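PDB 2ERV: lipid A deacylase PagL from Pseudomonas aeruginosa, which hydrolyses the ester bond at the 3 position of lipid A in the bacterial outer membrane, releasing a primary fatty acyl chain. Local coordinates for residues G8-G11 with M15-R18; Y68-D73 with P77-G82; G84-S89 with I125-A130; L112-G117 with L144-P149. All coordinates share one frame; numbering follows the deposited sequence.

Contact 1: residues G8-G11 with M15-R18; sequences GATG and MTYR
Gly-8 and Thr-16 form a hydrogen-bonded antiparallel pair at the end of the hairpin of strands 2-9 and 15-24 in the barrel wall, and packing is tightest there. Gly-8 N donates to Thr-16 O at 3.0 Å, while the return bond from Thr-16 N, also 3.0 Å, reaches Gly-8 O from above the carbonyl plane, 58° out of it. Because Gly-8 has no side chain, Thr-16 OG1 can lie 3.3 Å from Gly-8 C; its first torsion (58°) sets this hydroxyl between its own backbone N and carbonyl carbon, and Ser-141 OG is its hydrogen-bond partner. On the face of Ala-9 and Met-15, the Met-15 chain, bent at chi2 and chi3, folds back so that Met-15 CE lies 3.2 Å from Gly-8 O. A detergent molecule touches Gly-8 and Met-15 here. Toward the turn the pairing gives way. Thr-10 meets the opposite strand through a single methyl contact, CG2 to Thr-16 CG2 at 3.7 Å, its hydroxyl being taken by Gly-14 N, and Gly-11 is exposed. The chemistry implies a junction held chiefly by backbone hydrogen bonds, with Met-15 against detergent on one face and the Thr-16 hydroxyl bonded to Ser-141 on the other.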
# COMPACT_ATOMS: atom_id res chain seq x y z
N GLY A 8 -10.25 1.15 -2.94
CA GLY A 8 -10.33 1.61 -1.56
C GLY A 8 -10.96 2.96 -1.45
O GLY A 8 -11.52 3.48 -2.43
N ALA A 9 -10.89 3.53 -0.25
CA ALA A 9 -11.45 4.87 -0.00
C ALA A 9 -10.58 5.64 0.95
O ALA A 9 -9.89 5.04 1.79
CB ALA A 9 -12.91 4.78 0.61
N THR A 10 -10.61 6.97 0.87
CA THR A 10 -9.76 7.80 1.77
C THR A 10 -10.49 8.04 3.10
O THR A 10 -11.65 7.67 3.23
CB THR A 10 -9.47 9.14 1.14
OG1 THR A 10 -10.72 9.85 0.97
CG2 THR A 10 -8.86 8.98 -0.28
N GLY A 11 -9.84 8.70 4.05
CA GLY A 11 -10.57 9.15 5.26
C GLY A 11 -11.74 10.11 4.96
O GLY A 11 -12.66 10.26 5.79
N MET A 15 -12.75 7.73 -3.55
CA MET A 15 -12.27 6.38 -4.02
C MET A 15 -10.79 6.45 -4.37
O MET A 15 -10.33 7.51 -4.75
CB MET A 15 -13.01 6.00 -5.31
CG MET A 15 -14.53 5.75 -5.15
SD MET A 15 -14.87 4.55 -3.82
CE MET A 15 -14.04 3.05 -4.39
N THR A 16 -10.07 5.35 -4.22
CA THR A 16 -8.72 5.24 -4.68
C THR A 16 -8.67 3.94 -5.42
O THR A 16 -9.43 2.98 -5.11
CB THR A 16 -7.70 5.12 -3.52
OG1 THR A 16 -8.04 3.97 -2.72
CG2 THR A 16 -7.81 6.31 -2.54
N TYR A 17 -7.80 3.87 -6.41
CA TYR A 17 -7.69 2.64 -7.20
C TYR A 17 -6.22 2.46 -7.39
O TYR A 17 -5.57 3.41 -7.80
CB TYR A 17 -8.36 2.86 -8.59
CG TYR A 17 -9.82 3.20 -8.51
CD1 TYR A 17 -10.79 2.20 -8.38
CD2 TYR A 17 -10.24 4.53 -8.54
CE1 TYR A 17 -12.15 2.53 -8.29
CE2 TYR A 17 -11.58 4.86 -8.47
CZ TYR A 17 -12.52 3.87 -8.34
OH TYR A 17 -13.83 4.24 -8.24
N ARG A 18 -5.69 1.26 -7.14
CA ARG A 18 -4.24 1.08 -7.17
C ARG A 18 -3.85 -0.13 -7.97
O ARG A 18 -4.41 -1.21 -7.80
CB ARG A 18 -3.68 0.94 -5.74
CG ARG A 18 -2.15 0.73 -5.70
CD ARG A 18 -1.71 0.40 -4.30
NE ARG A 18 -0.30 0.00 -4.21
CZ ARG A 18 0.64 0.68 -3.57
NH1 ARG A 18 0.34 1.82 -2.97
NH2 ARG A 18 1.89 0.20 -3.52

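Contact 2: residues Y68-D73 with P77-G82; sequences YEFAGD and PFIEAG. With CXE (pentaethylene glycol monodecyl ether), chain F.
Tyr-68 to Phe-70 pair with Pro-77 to Ile-79 as an antiparallel beta hairpin in the wall of the outer-membrane beta barrel, between strands 57-70 and 75-88. Three backbone bonds document the pairing: Tyr-68 N to Ile-79 O at 2.8 Å, Ile-79 N to Tyr-68 O at 3.0 Å, and Phe-70 N to Pro-77 O at 2.9 Å. The short strand axes run 170° apart and approach to 4.8 Å. Between the bonded positions, Glu-69 and Phe-78 make a non-hydrogen-bonded pair whose side chains are buried. The carboxylate of Glu-69 forms a salt bridge with Arg-36, and the Phe-78 ring leads away from the hairpin partner.

On the other face, Tyr-68, Phe-70 and Ile-79 build an apolar patch. The Tyr-68 ring lies against the Phe-70 ring, with Tyr-68 CD2 3.7 Å above the centre of the latter. A first torsion of -67° sets Phe-70 CG beside its own backbone N and brings the ring alongside Pro-77, whose carbonyl lies at the ring edge: Phe-70 CD2 is 3.4 Å from Pro-77 O. Tyr-68 CB and Phe-70 CE2 both reach the same branch of Ile-79, CG1. The other branch serves the detergent, whose polyether chain runs along this surface: Ile-79 CG2 lies 3.9 Å from C21 of pentaethylene glycol monodecyl ether.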
# COMPACT_ATOMS: atom_id res chain seq x y z
N TYR A 68 4.91 -10.75 8.04
CA TYR A 68 4.99 -11.97 8.83
C TYR A 68 3.94 -12.95 8.29
O TYR A 68 2.75 -12.66 8.32
CB TYR A 68 4.79 -11.71 10.34
CG TYR A 68 5.15 -12.95 11.12
CD1 TYR A 68 6.48 -13.18 11.55
CD2 TYR A 68 4.20 -13.93 11.35
CE1 TYR A 68 6.82 -14.37 12.27
CE2 TYR A 68 4.54 -15.10 11.99
CZ TYR A 68 5.86 -15.30 12.46
OH TYR A 68 6.14 -16.46 13.11
N GLU A 69 4.39 -14.13 7.86
CA GLU A 69 3.51 -15.08 7.21
C GLU A 69 3.40 -16.24 8.16
O GLU A 69 4.40 -16.86 8.48
CB GLU A 69 4.10 -15.56 5.89
CG GLU A 69 3.25 -16.64 5.22
CD GLU A 69 4.02 -17.32 4.10
OE1 GLU A 69 4.94 -18.15 4.38
OE2 GLU A 69 3.69 -17.02 2.93
N PHE A 70 2.19 -16.51 8.64
CA PHE A 70 1.96 -17.61 9.54
C PHE A 70 1.90 -18.96 8.78
O PHE A 70 1.48 -19.00 7.63
CB PHE A 70 0.61 -17.37 10.25
CG PHE A 70 0.63 -16.20 11.18
CD1 PHE A 70 0.99 -16.37 12.52
CD2 PHE A 70 0.30 -14.90 10.72
CE1 PHE A 70 1.01 -15.28 13.41
CE2 PHE A 70 0.33 -13.77 11.58
CZ PHE A 70 0.69 -13.96 12.95
N ALA A 71 2.31 -20.05 9.42
CA ALA A 71 2.25 -21.39 8.80
C ALA A 71 0.87 -21.72 8.20
O ALA A 71 -0.19 -21.28 8.69
CB ALA A 71 2.61 -22.46 9.82
N GLY A 72 0.86 -22.47 7.11
CA GLY A 72 -0.41 -22.90 6.54
C GLY A 72 -0.07 -23.76 5.34
O GLY A 72 1.12 -23.99 5.04
N ASP A 73 -1.12 -24.24 4.67
CA ASP A 73 -0.95 -25.01 3.47
C ASP A 73 -1.70 -24.26 2.38
O ASP A 73 -1.13 -23.32 1.79
CB ASP A 73 -1.45 -26.44 3.63
CG ASP A 73 -1.32 -27.23 2.34
OD1 ASP A 73 -0.17 -27.51 1.96
OD2 ASP A 73 -2.29 -27.61 1.64
N PRO A 77 -2.31 -17.10 6.54
CA PRO A 77 -2.56 -15.74 6.98
C PRO A 77 -1.28 -14.96 7.08
O PRO A 77 -0.22 -15.55 7.40
CB PRO A 77 -3.16 -15.90 8.37
CG PRO A 77 -3.61 -17.42 8.48
CD PRO A 77 -2.61 -18.11 7.58
N PHE A 78 -1.35 -13.63 6.84
CA PHE A 78 -0.14 -12.81 6.95
C PHE A 78 -0.51 -11.43 7.45
O PHE A 78 -1.64 -10.99 7.26
CB PHE A 78 0.62 -12.72 5.60
CG PHE A 78 -0.12 -11.95 4.51
CD1 PHE A 78 -0.87 -12.65 3.56
CD2 PHE A 78 -0.04 -10.55 4.41
CE1 PHE A 78 -1.55 -11.97 2.54
CE2 PHE A 78 -0.74 -9.86 3.39
CZ PHE A 78 -1.48 -10.57 2.45
N ILE A 79 0.45 -10.77 8.08
CA ILE A 79 0.32 -9.33 8.34
C ILE A 79 1.52 -8.62 7.70
O ILE A 79 2.60 -9.21 7.51
CB ILE A 79 0.20 -9.08 9.85
CG1 ILE A 79 1.29 -9.86 10.61
CG2 ILE A 79 -1.12 -9.66 10.34
CD1 ILE A 79 1.35 -9.53 12.11
N GLU A 80 1.35 -7.37 7.29
CA GLU A 80 2.46 -6.69 6.68
C GLU A 80 2.55 -5.22 7.14
O GLU A 80 1.57 -4.63 7.61
CB GLU A 80 2.38 -6.81 5.15
CG GLU A 80 1.23 -6.02 4.54
CD GLU A 80 1.16 -6.06 3.01
OE1 GLU A 80 1.62 -7.05 2.34
OE2 GLU A 80 0.60 -5.09 2.47
N ALA A 81 3.74 -4.64 6.99
CA ALA A 81 4.00 -3.21 7.35
C ALA A 81 5.16 -2.73 6.55
O ALA A 81 6.15 -3.44 6.38
CB ALA A 81 4.38 -3.09 8.86
N GLY A 82 5.11 -1.48 6.07
CA GLY A 82 6.25 -1.05 5.34
C GLY A 82 6.26 0.45 5.37
O GLY A 82 5.29 1.07 5.78
O17 CXE F . -1.60 -11.29 15.13
C18 CXE F . -2.61 -12.26 15.39
C19 CXE F . -3.68 -12.17 14.30
O20 CXE F . -3.04 -12.13 13.03
C21 CXE F . -3.92 -11.77 11.95
C22 CXE F . -4.00 -12.93 10.97
O23 CXE F . -4.23 -12.48 9.64
C24 CXE F . -5.62 -12.26 9.36
C25 CXE F . -5.96 -12.71 7.94
O26 CXE F . -7.13 -12.05 7.49

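Contact 3: residues G84-S89 with I125-A130; sequences GVAAFS and IHYSNA
Tyr-127 meets Phe-88 and Ala-86 on the inner side of the barrel wall, over the intervening strand 102-114, joining strand 119-128 to strand 75-88 by side chains alone. No hydrogen bond links the segments, and the nearest CA atoms, those of Ala-86 and Tyr-127, stand 7.7 Å apart. Starting at the root, Tyr-127 CB lies 3.9 Å from Phe-88 CZ. One atom further, Tyr-127 CG takes the closest approach of the Phe-88 ring, 3.6 Å from Phe-88 CZ, which sits above the tyrosine plane but displaced toward its rim. Tyr-127 CD1 faces two neighbours, Phe-88 CE2 at 3.7 Å and Ala-86 CB, and CE1 keeps the methyl company: Ala-86 CB is 3.6 Å away, at the ring edge near its plane. At the tip, Tyr-127 OH makes a weak hydrogen bond to Glu-105. The planes of Phe-88 and Tyr-127 stand at 89° with centroids 5.2 Å apart, a T-shaped stack with Phe-88 supplying the edge; Trp-48 meets both rings.

While Tyr-127 turns toward this interior cluster, its two sequence neighbours are catalytic. His-126 NE2 and Ser-128 OG are hydrogen-bonded at 2.7 Å, and His-126 ND1 bonds to Glu-140. Tyr-127 thus points to the interior from between the histidine and serine of a Ser-His-Glu catalytic triad.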
# COMPACT_ATOMS: atom_id res chain seq x y z
N GLY A 84 7.66 3.56 2.73
CA GLY A 84 8.28 3.89 1.45
C GLY A 84 8.20 5.35 1.08
O GLY A 84 8.02 6.19 1.94
N VAL A 85 8.28 5.61 -0.22
CA VAL A 85 8.27 6.97 -0.75
C VAL A 85 7.26 7.02 -1.88
O VAL A 85 7.07 6.01 -2.54
CB VAL A 85 9.69 7.38 -1.23
CG1 VAL A 85 10.71 7.30 -0.03
CG2 VAL A 85 10.15 6.50 -2.39
N ALA A 86 6.65 8.18 -2.08
CA ALA A 86 5.59 8.38 -3.08
C ALA A 86 5.75 9.77 -3.70
O ALA A 86 6.12 10.72 -3.01
CB ALA A 86 4.20 8.27 -2.43
N ALA A 87 5.42 9.88 -4.99
CA ALA A 87 5.39 11.15 -5.70
C ALA A 87 3.98 11.30 -6.28
O ALA A 87 3.54 10.40 -7.01
CB ALA A 87 6.44 11.16 -6.85
N PHE A 88 3.31 12.40 -5.93
CA PHE A 88 1.99 12.68 -6.44
C PHE A 88 2.08 13.63 -7.64
O PHE A 88 3.06 14.41 -7.78
CB PHE A 88 1.09 13.29 -5.34
CG PHE A 88 0.63 12.29 -4.29
CD1 PHE A 88 -0.70 11.87 -4.24
CD2 PHE A 88 1.51 11.82 -3.32
CE1 PHE A 88 -1.16 10.93 -3.23
CE2 PHE A 88 1.09 10.86 -2.32
CZ PHE A 88 -0.25 10.44 -2.27
N SER A 89 1.05 13.57 -8.48
CA SER A 89 0.98 14.41 -9.68
C SER A 89 0.61 15.85 -9.36
O SER A 89 0.71 16.72 -10.24
CB SER A 89 0.02 13.78 -10.71
OG SER A 89 -1.31 13.90 -10.26
N ILE A 125 -3.03 2.67 4.14
CA ILE A 125 -1.81 3.37 3.76
C ILE A 125 -2.00 4.84 4.04
O ILE A 125 -3.07 5.38 3.77
CB ILE A 125 -1.46 3.17 2.26
CG1 ILE A 125 -1.47 1.67 1.91
CG2 ILE A 125 -0.11 3.82 1.98
CD1 ILE A 125 -1.31 1.38 0.42
N HIS A 126 -0.98 5.45 4.63
CA HIS A 126 -0.99 6.90 4.87
C HIS A 126 0.17 7.62 4.21
O HIS A 126 1.30 7.13 4.20
CB HIS A 126 -0.97 7.14 6.40
CG HIS A 126 -0.56 8.53 6.80
ND1 HIS A 126 -1.43 9.60 6.76
CD2 HIS A 126 0.62 9.01 7.27
CE1 HIS A 126 -0.79 10.69 7.19
NE2 HIS A 126 0.45 10.36 7.48
N TYR A 127 -0.10 8.80 3.67
CA TYR A 127 0.93 9.55 2.98
C TYR A 127 1.04 10.93 3.61
O TYR A 127 0.03 11.61 3.76
CB TYR A 127 0.54 9.74 1.50
CG TYR A 127 0.42 8.45 0.71
CD1 TYR A 127 1.51 7.96 -0.01
CD2 TYR A 127 -0.79 7.74 0.67
CE1 TYR A 127 1.41 6.77 -0.76
CE2 TYR A 127 -0.91 6.56 -0.10
CZ TYR A 127 0.20 6.08 -0.79
OH TYR A 127 0.11 4.92 -1.55
N SER A 128 2.25 11.34 3.99
CA SER A 128 2.45 12.73 4.49
C SER A 128 3.94 13.05 4.42
O SER A 128 4.69 12.19 4.04
CB SER A 128 1.87 12.96 5.89
OG SER A 128 2.43 12.03 6.82
N ASN A 129 4.35 14.26 4.79
CA ASN A 129 5.71 14.71 4.53
C ASN A 129 6.52 15.00 5.82
O ASN A 129 7.63 15.57 5.76
CB ASN A 129 5.72 15.90 3.52
CG ASN A 129 5.02 17.16 4.06
OD1 ASN A 129 5.18 17.53 5.24
ND2 ASN A 129 4.27 17.82 3.21
N ALA A 130 5.99 14.53 6.95
CA ALA A 130 6.60 14.67 8.27
C ALA A 130 6.80 16.12 8.70
O ALA A 130 7.72 16.41 9.49
CB ALA A 130 7.89 13.89 8.35

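Contact 4: residues L112-G117 with L144-P149; sequences LKFANG and LFYKIP
A first torsion of -54° puts Phe-114 CG beside its own backbone N, while in Tyr-146 CG lies anti to the backbone N (-155°); with these settings the two side chains cross at about a right angle. They meet over the end of a beta hairpin in the barrel wall. Strands 102-114 and 119-128 are joined by a type I turn from Phe-114 to Gly-117, and strand 139-149 lies beyond strand 119-128, so the contact spans two strands that are not themselves paired. Gly-117 N donates to Phe-114 O at 3.0 Å. Gly-117 has a left-handed backbone (phi 83°), a conformation that favours glycine and is consistent with a type I turn followed by a G1 bulge.

The aromatic part of the contact is loose. Tyr-146 OH approaches the Phe-114 ring obliquely, 4.2 Å from both Phe-114 CD2 and CE2, and its hydrogen-bond partner is Gln-118 OE1, just before strand 119-128. That residue also gives its backbone N to Asn-116 OD1, so one glutamine connects the turn to the tyrosine. Both Phe-114 and Tyr-146 also touch Val-120 of the strand between theirs.

Closer packing occurs at the turn itself, where Pro-149, in the last strand, sets its ring against the backbone of Asn-116 and Gly-117. With no side chain on Gly-117, the proline can come close: Pro-149 CD lies 3.6 Å from Gly-117 O, and Pro-149 CG lies 3.5 Å from Asn-116 O.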
# COMPACT_ATOMS: atom_id res chain seq x y z
N LEU A 112 -4.74 -13.19 3.31
CA LEU A 112 -4.56 -14.63 3.15
C LEU A 112 -3.76 -14.88 1.90
O LEU A 112 -4.05 -14.31 0.82
CB LEU A 112 -5.92 -15.33 3.02
CG LEU A 112 -6.93 -15.05 4.15
CD1 LEU A 112 -8.36 -15.66 3.88
CD2 LEU A 112 -6.36 -15.54 5.46
N LYS A 113 -2.75 -15.72 2.03
CA LYS A 113 -2.04 -16.13 0.85
C LYS A 113 -2.38 -17.58 0.51
O LYS A 113 -2.24 -18.46 1.35
CB LYS A 113 -0.54 -15.95 1.01
CG LYS A 113 0.23 -16.63 -0.15
CD LYS A 113 1.11 -15.70 -0.93
CE LYS A 113 2.27 -16.49 -1.50
NZ LYS A 113 3.45 -15.62 -1.57
N PHE A 114 -2.78 -17.82 -0.73
CA PHE A 114 -3.23 -19.14 -1.21
C PHE A 114 -2.13 -19.98 -1.77
O PHE A 114 -1.07 -19.47 -2.08
CB PHE A 114 -4.39 -18.98 -2.22
CG PHE A 114 -5.53 -18.15 -1.67
CD1 PHE A 114 -6.28 -18.63 -0.61
CD2 PHE A 114 -5.77 -16.87 -2.13
CE1 PHE A 114 -7.31 -17.86 -0.04
CE2 PHE A 114 -6.80 -16.09 -1.58
CZ PHE A 114 -7.57 -16.58 -0.52
N ALA A 115 -2.39 -21.28 -1.91
CA ALA A 115 -1.40 -22.25 -2.37
C ALA A 115 -0.93 -21.98 -3.80
O ALA A 115 0.24 -22.22 -4.14
CB ALA A 115 -1.97 -23.65 -2.27
N ASN A 116 -1.83 -21.48 -4.64
CA ASN A 116 -1.47 -21.10 -6.00
C ASN A 116 -0.69 -19.78 -6.09
O ASN A 116 -0.46 -19.25 -7.19
CB ASN A 116 -2.71 -21.11 -6.93
CG ASN A 116 -3.76 -20.05 -6.58
OD1 ASN A 116 -3.65 -19.30 -5.59
ND2 ASN A 116 -4.81 -19.99 -7.39
N GLY A 117 -0.29 -19.23 -4.94
CA GLY A 117 0.45 -18.00 -4.93
C GLY A 117 -0.35 -16.70 -5.01
O GLY A 117 0.24 -15.62 -4.93
N LEU A 144 -9.13 -2.97 -0.27
CA LEU A 144 -9.14 -4.40 -0.40
C LEU A 144 -8.26 -4.66 -1.63
O LEU A 144 -8.37 -3.91 -2.61
CB LEU A 144 -10.58 -4.87 -0.63
CG LEU A 144 -10.62 -6.44 -0.62
N PHE A 145 -7.39 -5.67 -1.58
CA PHE A 145 -6.46 -5.93 -2.69
C PHE A 145 -6.49 -7.40 -3.07
O PHE A 145 -6.90 -8.25 -2.27
CB PHE A 145 -4.99 -5.48 -2.43
CG PHE A 145 -4.26 -6.35 -1.45
CD1 PHE A 145 -4.29 -6.05 -0.10
CD2 PHE A 145 -3.58 -7.50 -1.89
CE1 PHE A 145 -3.63 -6.89 0.82
CE2 PHE A 145 -2.93 -8.36 -0.97
CZ PHE A 145 -2.96 -8.07 0.37
N TYR A 146 -6.13 -7.65 -4.34
CA TYR A 146 -5.99 -8.99 -4.87
C TYR A 146 -4.69 -8.98 -5.64
O TYR A 146 -4.40 -8.05 -6.38
CB TYR A 146 -7.18 -9.45 -5.77
CG TYR A 146 -7.27 -11.00 -5.76
CD1 TYR A 146 -8.00 -11.68 -4.79
CD2 TYR A 146 -6.52 -11.76 -6.64
CE1 TYR A 146 -8.04 -13.09 -4.75
CE2 TYR A 146 -6.56 -13.16 -6.63
CZ TYR A 146 -7.29 -13.81 -5.67
OH TYR A 146 -7.31 -15.22 -5.65
N LYS A 147 -3.91 -10.04 -5.46
CA LYS A 147 -2.63 -10.13 -6.08
C LYS A 147 -2.48 -11.53 -6.73
O LYS A 147 -2.92 -12.53 -6.15
CB LYS A 147 -1.57 -9.96 -4.99
CG LYS A 147 -0.17 -9.81 -5.53
CD LYS A 147 0.85 -9.61 -4.39
CE LYS A 147 0.34 -8.65 -3.32
NZ LYS A 147 1.54 -8.21 -2.52
N ILE A 148 -1.86 -11.58 -7.91
CA ILE A 148 -1.74 -12.85 -8.68
C ILE A 148 -0.30 -12.94 -9.16
O ILE A 148 0.21 -11.98 -9.68
CB ILE A 148 -2.69 -12.83 -9.89
CG1 ILE A 148 -4.15 -12.66 -9.46
CG2 ILE A 148 -2.56 -14.15 -10.77
CD1 ILE A 148 -5.04 -12.08 -10.57
N PRO A 149 0.35 -14.10 -9.02
CA PRO A 149 1.75 -14.25 -9.47
C PRO A 149 1.82 -14.08 -11.00
O PRO A 149 0.85 -14.42 -11.67
CB PRO A 149 2.12 -15.68 -9.06
CG PRO A 149 0.82 -16.38 -8.82
CD PRO A 149 -0.21 -15.37 -8.50

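Overall arrangement
The four contacts belong to one curled antiparallel sheet, the barrel, and fall into two touching pairs. Contacts 1 and 3 have centres 14 Å apart and touch where Arg-18 NH1 packs 3.4 Å from Tyr-127 OH. Contacts 2 and 4, centres 12 Å apart, meet through Phe-78 CZ and Phe-145 CZ at 3.6 Å. Contact 3 lies about 25 Å, centre to centre, from both contacts 2 and 4, although strand 75-88 serves contacts 2 and 3; contacts 1 and 4 come within about 5 Å at their nearest atoms. Along the chain contacts 1 and 2 come first, then the segments of contacts 3 and 4 alternate. His-126 and Ser-128, in contact 3, thus lie across the chain's centre from contacts 2 and 4.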